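Allantoin racemase (PDB 5LG5) catalyses the racemization of allantoin and, as a member of the HyuE racemase family, probably also interconverts the D and L forms of other 5-monosubstituted hydantoins. Local coordinates at residues M104-D117 against L132-V146. Numbering follows the deposited sequence.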
loop_
_atom_site.group_PDB
_atom_site.type_symbol
_atom_site.label_atom_id
_atom_site.label_comp_id
_atom_site.label_asym_id
_atom_site.label_seq_id
_atom_site.Cartn_x
_atom_site.Cartn_y
_atom_site.Cartn_z
ATOM N N MET E 104 -12.200 -15.770 -1.753
ATOM C CA MET E 104 -10.785 -15.714 -2.090
ATOM C C MET E 104 -10.170 -17.091 -2.351
ATOM O O MET E 104 -9.124 -17.196 -2.997
ATOM C CB MET E 104 -10.010 -14.933 -1.030
ATOM C CG MET E 104 -10.176 -13.410 -1.157
ATOM S SD MET E 104 -9.631 -12.547 0.318
ATOM C CE MET E 104 -8.017 -13.295 0.552
ATOM N N PHE E 105 -10.807 -18.149 -1.854
ATOM C CA PHE E 105 -10.351 -19.498 -2.199
ATOM C C PHE E 105 -10.788 -19.925 -3.598
ATOM O O PHE E 105 -10.300 -20.920 -4.128
ATOM C CB PHE E 105 -10.804 -20.527 -1.153
ATOM C CG PHE E 105 -10.064 -20.413 0.162
ATOM C CD1 PHE E 105 -10.656 -19.798 1.264
ATOM C CD2 PHE E 105 -8.772 -20.906 0.290
ATOM C CE1 PHE E 105 -9.972 -19.686 2.466
ATOM C CE2 PHE E 105 -8.075 -20.799 1.497
ATOM C CZ PHE E 105 -8.674 -20.189 2.581
ATOM N N LEU E 106 -11.679 -19.152 -4.211
ATOM C CA LEU E 106 -12.369 -19.604 -5.416
ATOM C C LEU E 106 -11.959 -18.906 -6.697
ATOM O O LEU E 106 -12.302 -19.371 -7.785
ATOM C CB LEU E 106 -13.885 -19.464 -5.238
ATOM C CG LEU E 106 -14.484 -20.235 -4.059
ATOM C CD1 LEU E 106 -15.988 -20.003 -3.994
ATOM C CD2 LEU E 106 -14.184 -21.717 -4.186
ATOM N N GLY E 107 -11.260 -17.780 -6.581
ATOM C CA GLY E 107 -10.905 -17.001 -7.754
ATOM C C GLY E 107 -9.828 -15.973 -7.487
ATOM O O GLY E 107 -9.465 -15.719 -6.333
ATOM N N HIS E 108 -9.311 -15.375 -8.553
ATOM C CA HIS E 108 -8.215 -14.432 -8.411
ATOM C C HIS E 108 -8.682 -13.114 -7.789
ATOM O O HIS E 108 -7.930 -12.445 -7.086
ATOM C CB HIS E 108 -7.553 -14.177 -9.761
ATOM C CG HIS E 108 -6.273 -13.416 -9.660
ATOM N ND1 HIS E 108 -6.185 -12.078 -9.974
ATOM C CD2 HIS E 108 -5.040 -13.795 -9.253
ATOM C CE1 HIS E 108 -4.943 -11.668 -9.782
ATOM N NE2 HIS E 108 -4.228 -12.689 -9.352
ATOM N N ALA E 109 -9.940 -12.767 -8.036
ATOM C CA ALA E 109 -10.513 -11.530 -7.520
ATOM C C ALA E 109 -12.008 -11.718 -7.285
ATOM O O ALA E 109 -12.661 -12.485 -8.009
ATOM C CB ALA E 109 -10.253 -10.366 -8.509
ATOM N N TYR E 110 -12.545 -11.045 -6.263
ATOM C CA TYR E 110 -13.983 -11.114 -5.981
ATOM C C TYR E 110 -14.591 -9.713 -6.031
ATOM O O TYR E 110 -13.895 -8.718 -5.838
ATOM C CB TYR E 110 -14.267 -11.782 -4.621
ATOM C CG TYR E 110 -13.865 -10.923 -3.436
ATOM C CD1 TYR E 110 -12.602 -11.028 -2.882
ATOM C CD2 TYR E 110 -14.745 -9.999 -2.884
ATOM C CE1 TYR E 110 -12.218 -10.242 -1.821
ATOM C CE2 TYR E 110 -14.369 -9.210 -1.805
ATOM C CZ TYR E 110 -13.103 -9.345 -1.288
ATOM O OH TYR E 110 -12.716 -8.572 -0.232
ATOM N N SER E 111 -15.890 -9.635 -6.298
ATOM C CA SER E 111 -16.606 -8.367 -6.180
ATOM C C SER E 111 -17.785 -8.527 -5.248
ATOM O O SER E 111 -18.358 -9.609 -5.118
ATOM C CB SER E 111 -17.078 -7.823 -7.544
ATOM O OG SER E 111 -16.011 -7.247 -8.280
ATOM N N VAL E 112 -18.123 -7.451 -4.565
ATOM C CA VAL E 112 -19.265 -7.453 -3.692
ATOM C C VAL E 112 -20.384 -6.665 -4.343
ATOM O O VAL E 112 -20.163 -5.563 -4.830
ATOM C CB VAL E 112 -18.902 -6.822 -2.330
ATOM C CG1 VAL E 112 -20.105 -6.849 -1.390
ATOM C CG2 VAL E 112 -17.692 -7.547 -1.718
ATOM N N VAL E 113 -21.580 -7.231 -4.369
ATOM C CA VAL E 113 -22.726 -6.482 -4.850
ATOM C C VAL E 113 -23.590 -6.149 -3.660
ATOM O O VAL E 113 -24.083 -7.044 -2.978
ATOM C CB VAL E 113 -23.565 -7.251 -5.884
ATOM C CG1 VAL E 113 -24.799 -6.437 -6.237
ATOM C CG2 VAL E 113 -22.733 -7.564 -7.130
ATOM N N THR E 114 -23.754 -4.864 -3.382
ATOM C CA THR E 114 -24.551 -4.482 -2.225
ATOM C C THR E 114 -25.820 -3.783 -2.691
ATOM O O THR E 114 -26.182 -3.848 -3.877
ATOM C CB THR E 114 -23.738 -3.607 -1.206
ATOM O OG1 THR E 114 -24.495 -3.396 -0.005
ATOM C CG2 THR E 114 -23.343 -2.267 -1.807
ATOM N N THR E 115 -26.479 -3.126 -1.740
ATOM C CA THR E 115 -27.761 -2.472 -1.944
ATOM C C THR E 115 -27.603 -1.047 -2.439
ATOM O O THR E 115 -27.673 -0.775 -3.641
ATOM C CB THR E 115 -28.520 -2.434 -0.618
ATOM O OG1 THR E 115 -27.615 -2.025 0.424
ATOM C CG2 THR E 115 -29.071 -3.818 -0.300
ATOM N N LEU E 116 -27.403 -0.133 -1.494
ATOM C CA LEU E 116 -27.287 1.280 -1.800
ATOM C C LEU E 116 -25.850 1.734 -2.028
ATOM O O LEU E 116 -24.899 1.204 -1.434
ATOM C CB LEU E 116 -27.921 2.105 -0.688
ATOM C CG LEU E 116 -29.437 1.895 -0.546
ATOM C CD1 LEU E 116 -30.006 2.855 0.486
ATOM C CD2 LEU E 116 -30.143 2.057 -1.877
ATOM N N ASP E 117 -25.703 2.723 -2.894
ATOM C CA ASP E 117 -24.417 3.310 -3.189
ATOM C C ASP E 117 -23.750 3.861 -1.934
ATOM O O ASP E 117 -22.539 3.770 -1.762
ATOM C CB ASP E 117 -24.582 4.408 -4.239
ATOM C CG ASP E 117 -23.312 5.190 -4.457
ATOM O OD1 ASP E 117 -22.337 4.608 -4.993
ATOM O OD2 ASP E 117 -23.282 6.379 -4.048
ATOM N N LEU E 132 -8.851 -7.849 3.831
ATOM C CA LEU E 132 -9.427 -8.723 2.807
ATOM C C LEU E 132 -9.748 -7.986 1.527
ATOM O O LEU E 132 -10.383 -8.539 0.638
ATOM C CB LEU E 132 -10.690 -9.420 3.336
ATOM C CG LEU E 132 -10.500 -10.466 4.438
ATOM C CD1 LEU E 132 -11.838 -10.875 5.003
ATOM C CD2 LEU E 132 -9.766 -11.693 3.903
ATOM N N TYR E 133 -9.326 -6.729 1.441
ATOM C CA TYR E 133 -9.670 -5.891 0.296
ATOM C C TYR E 133 -8.740 -6.025 -0.916
ATOM O O TYR E 133 -9.120 -5.679 -2.035
ATOM C CB TYR E 133 -9.797 -4.425 0.715
ATOM C CG TYR E 133 -10.450 -3.586 -0.352
ATOM C CD1 TYR E 133 -11.815 -3.698 -0.609
ATOM C CD2 TYR E 133 -9.701 -2.705 -1.127
ATOM C CE1 TYR E 133 -12.420 -2.941 -1.598
ATOM C CE2 TYR E 133 -10.296 -1.951 -2.118
ATOM C CZ TYR E 133 -11.651 -2.073 -2.348
ATOM O OH TYR E 133 -12.238 -1.318 -3.335
ATOM N N GLN E 134 -7.528 -6.526 -0.706
ATOM C CA GLN E 134 -6.567 -6.661 -1.799
ATOM C C GLN E 134 -7.083 -7.450 -2.997
ATOM O O GLN E 134 -6.790 -7.109 -4.131
ATOM C CB GLN E 134 -5.277 -7.291 -1.285
ATOM C CG GLN E 134 -4.698 -6.445 -0.174
ATOM C CD GLN E 134 -3.756 -5.403 -0.680
ATOM O OE1 GLN E 134 -3.747 -4.270 -0.191
ATOM N NE2 GLN E 134 -2.911 -5.784 -1.635
ATOM N N ARG E 135 -7.853 -8.500 -2.753
ATOM C CA ARG E 135 -8.364 -9.300 -3.860
ATOM C C ARG E 135 -9.788 -8.894 -4.244
ATOM O O ARG E 135 -10.479 -9.581 -5.004
ATOM C CB ARG E 135 -8.247 -10.784 -3.535
ATOM C CG ARG E 135 -6.843 -11.135 -3.054
ATOM C CD ARG E 135 -6.214 -12.258 -3.840
ATOM N NE ARG E 135 -7.209 -13.220 -4.315
ATOM C CZ ARG E 135 -7.385 -14.425 -3.779
ATOM N NH1 ARG E 135 -6.655 -14.802 -2.729
ATOM N NH2 ARG E 135 -8.301 -15.243 -4.275
ATOM N N CYS E 136 -10.226 -7.762 -3.720
ATOM C CA CYS E 136 -11.536 -7.258 -4.098
ATOM C C CYS E 136 -11.454 -6.449 -5.398
ATOM O O CYS E 136 -10.785 -5.412 -5.459
ATOM C CB CYS E 136 -12.141 -6.417 -2.967
ATOM S SG CYS E 136 -13.810 -5.839 -3.334
ATOM N N ALA E 137 -12.119 -6.931 -6.444
ATOM C CA ALA E 137 -12.146 -6.213 -7.717
ATOM C C ALA E 137 -13.020 -4.948 -7.648
ATOM O O ALA E 137 -12.735 -3.949 -8.310
ATOM C CB ALA E 137 -12.615 -7.129 -8.839
ATOM N N SER E 138 -14.084 -5.004 -6.849
ATOM C CA SER E 138 -14.987 -3.874 -6.681
ATOM C C SER E 138 -16.074 -4.179 -5.664
ATOM O O SER E 138 -16.375 -5.341 -5.368
ATOM C CB SER E 138 -15.636 -3.488 -8.019
ATOM O OG SER E 138 -16.344 -4.579 -8.582
ATOM N N VAL E 139 -16.651 -3.116 -5.123
ATOM C CA VAL E 139 -17.879 -3.217 -4.367
ATOM C C VAL E 139 -18.905 -2.410 -5.123
ATOM O O VAL E 139 -18.713 -1.216 -5.350
ATOM C CB VAL E 139 -17.706 -2.658 -2.947
ATOM C CG1 VAL E 139 -19.055 -2.706 -2.163
ATOM C CG2 VAL E 139 -16.609 -3.420 -2.236
ATOM N N ARG E 140 -19.979 -3.062 -5.547
ATOM C CA ARG E 140 -20.971 -2.406 -6.390
ATOM C C ARG E 140 -22.346 -2.412 -5.761
ATOM O O ARG E 140 -22.749 -3.390 -5.124
ATOM C CB ARG E 140 -21.059 -3.098 -7.745
ATOM C CG ARG E 140 -19.832 -2.954 -8.590
ATOM C CD ARG E 140 -20.100 -3.509 -9.966
ATOM N NE ARG E 140 -19.144 -2.983 -10.920
ATOM C CZ ARG E 140 -19.440 -2.055 -11.815
ATOM N NH1 ARG E 140 -20.679 -1.587 -11.891
ATOM N NH2 ARG E 140 -18.502 -1.620 -12.644
ATOM N N ALA E 141 -23.082 -1.334 -5.988
ATOM C CA ALA E 141 -24.425 -1.216 -5.450
ATOM C C ALA E 141 -25.463 -1.514 -6.525
ATOM O O ALA E 141 -25.389 -0.996 -7.629
ATOM C CB ALA E 141 -24.643 0.185 -4.876
ATOM N N SER E 142 -26.446 -2.331 -6.183
ATOM C CA SER E 142 -27.533 -2.618 -7.105
ATOM C C SER E 142 -28.429 -1.388 -7.265
ATOM O O SER E 142 -29.081 -1.224 -8.292
ATOM C CB SER E 142 -28.328 -3.826 -6.611
ATOM O OG SER E 142 -28.958 -3.530 -5.386
ATOM N N GLY E 143 -28.489 -0.546 -6.233
ATOM C CA GLY E 143 -29.309 0.655 -6.273
ATOM C C GLY E 143 -30.680 0.431 -5.655
ATOM O O GLY E 143 -31.568 1.287 -5.730
ATOM N N MET E 144 -30.847 -0.723 -5.028
ATOM C CA MET E 144 -32.107 -1.065 -4.384
ATOM C C MET E 144 -31.901 -1.132 -2.883
ATOM O O MET E 144 -30.919 -1.716 -2.420
ATOM C CB MET E 144 -32.605 -2.430 -4.864
ATOM C CG MET E 144 -32.426 -2.688 -6.342
ATOM S SD MET E 144 -34.001 -2.923 -7.173
ATOM C CE MET E 144 -34.640 -1.256 -7.139
ATOM N N ALA E 145 -32.809 -0.532 -2.118
ATOM C CA ALA E 145 -32.715 -0.582 -0.661
ATOM C C ALA E 145 -32.903 -2.006 -0.155
ATOM O O ALA E 145 -33.490 -2.846 -0.850
ATOM C CB ALA E 145 -33.724 0.357 -0.012
ATOM N N VAL E 146 -32.400 -2.270 1.054
ATOM C CA VAL E 146 -32.488 -3.593 1.666
ATOM C C VAL E 146 -33.912 -4.160 1.662
ATOM O O VAL E 146 -34.127 -5.307 1.265
ATOM C CB VAL E 146 -31.956 -3.577 3.119
ATOM C CG1 VAL E 146 -32.149 -4.931 3.770
ATOM C CG2 VAL E 146 -30.475 -3.176 3.152
#
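Leu132 receives the phenol of Tyr110 on its carbonyl: OH donates to Leu132 O, at the ring edge, modelled very short at 2.5 Å, while Leu132 CD2 meets Met104 SD at 3.7 Å. Arg135, in the type I turn Tyr133–Cys136, bends at chi2 and chi3, which turns its guanidinium edge toward the carbonyls of Gly107 and His108. There NE bonds His108 O at 3.0 Å from above the carbonyl plane, and Met104 CG lies over the centre of one guanidinium face. NH2 donates to Met104 O (2.5 Å) and Gly107 O (2.4 Å), separations too short to be taken as exact; NH1 reaches Ala130 O of a second subunit. Shortening Arg135 to an alanine is likely to leave these three carbonyls without their guanidinium donors and the loop freer to move. Cys136 packs on Tyr110 by a CH-pi contact, its CA 3.9 Å from the ring centroid and 14° off the normal. Ala137 N bonds Tyr110 O; around Ala137 the strand takes up one extra residue, a beta bulge. Ser138 OG accepts from Ser111 OG at 2.7 Å while also pairing with Asp171. From Val139, opposite Val112, pairing is regular: Arg140 N donates to Val112 O at 2.6 Å, N-H...O 174°. Ser142 grips Thr114 O through both N and OG, and Gly143 N closes on Thr115 O. With strand axes 16° apart and helix 120–129 linking them, this is a parallel beta-alpha-beta unit, strand 136–141 being outermost, within this chain, in one of the two four-stranded parallel sheets of the Asp/Glu racemase fold.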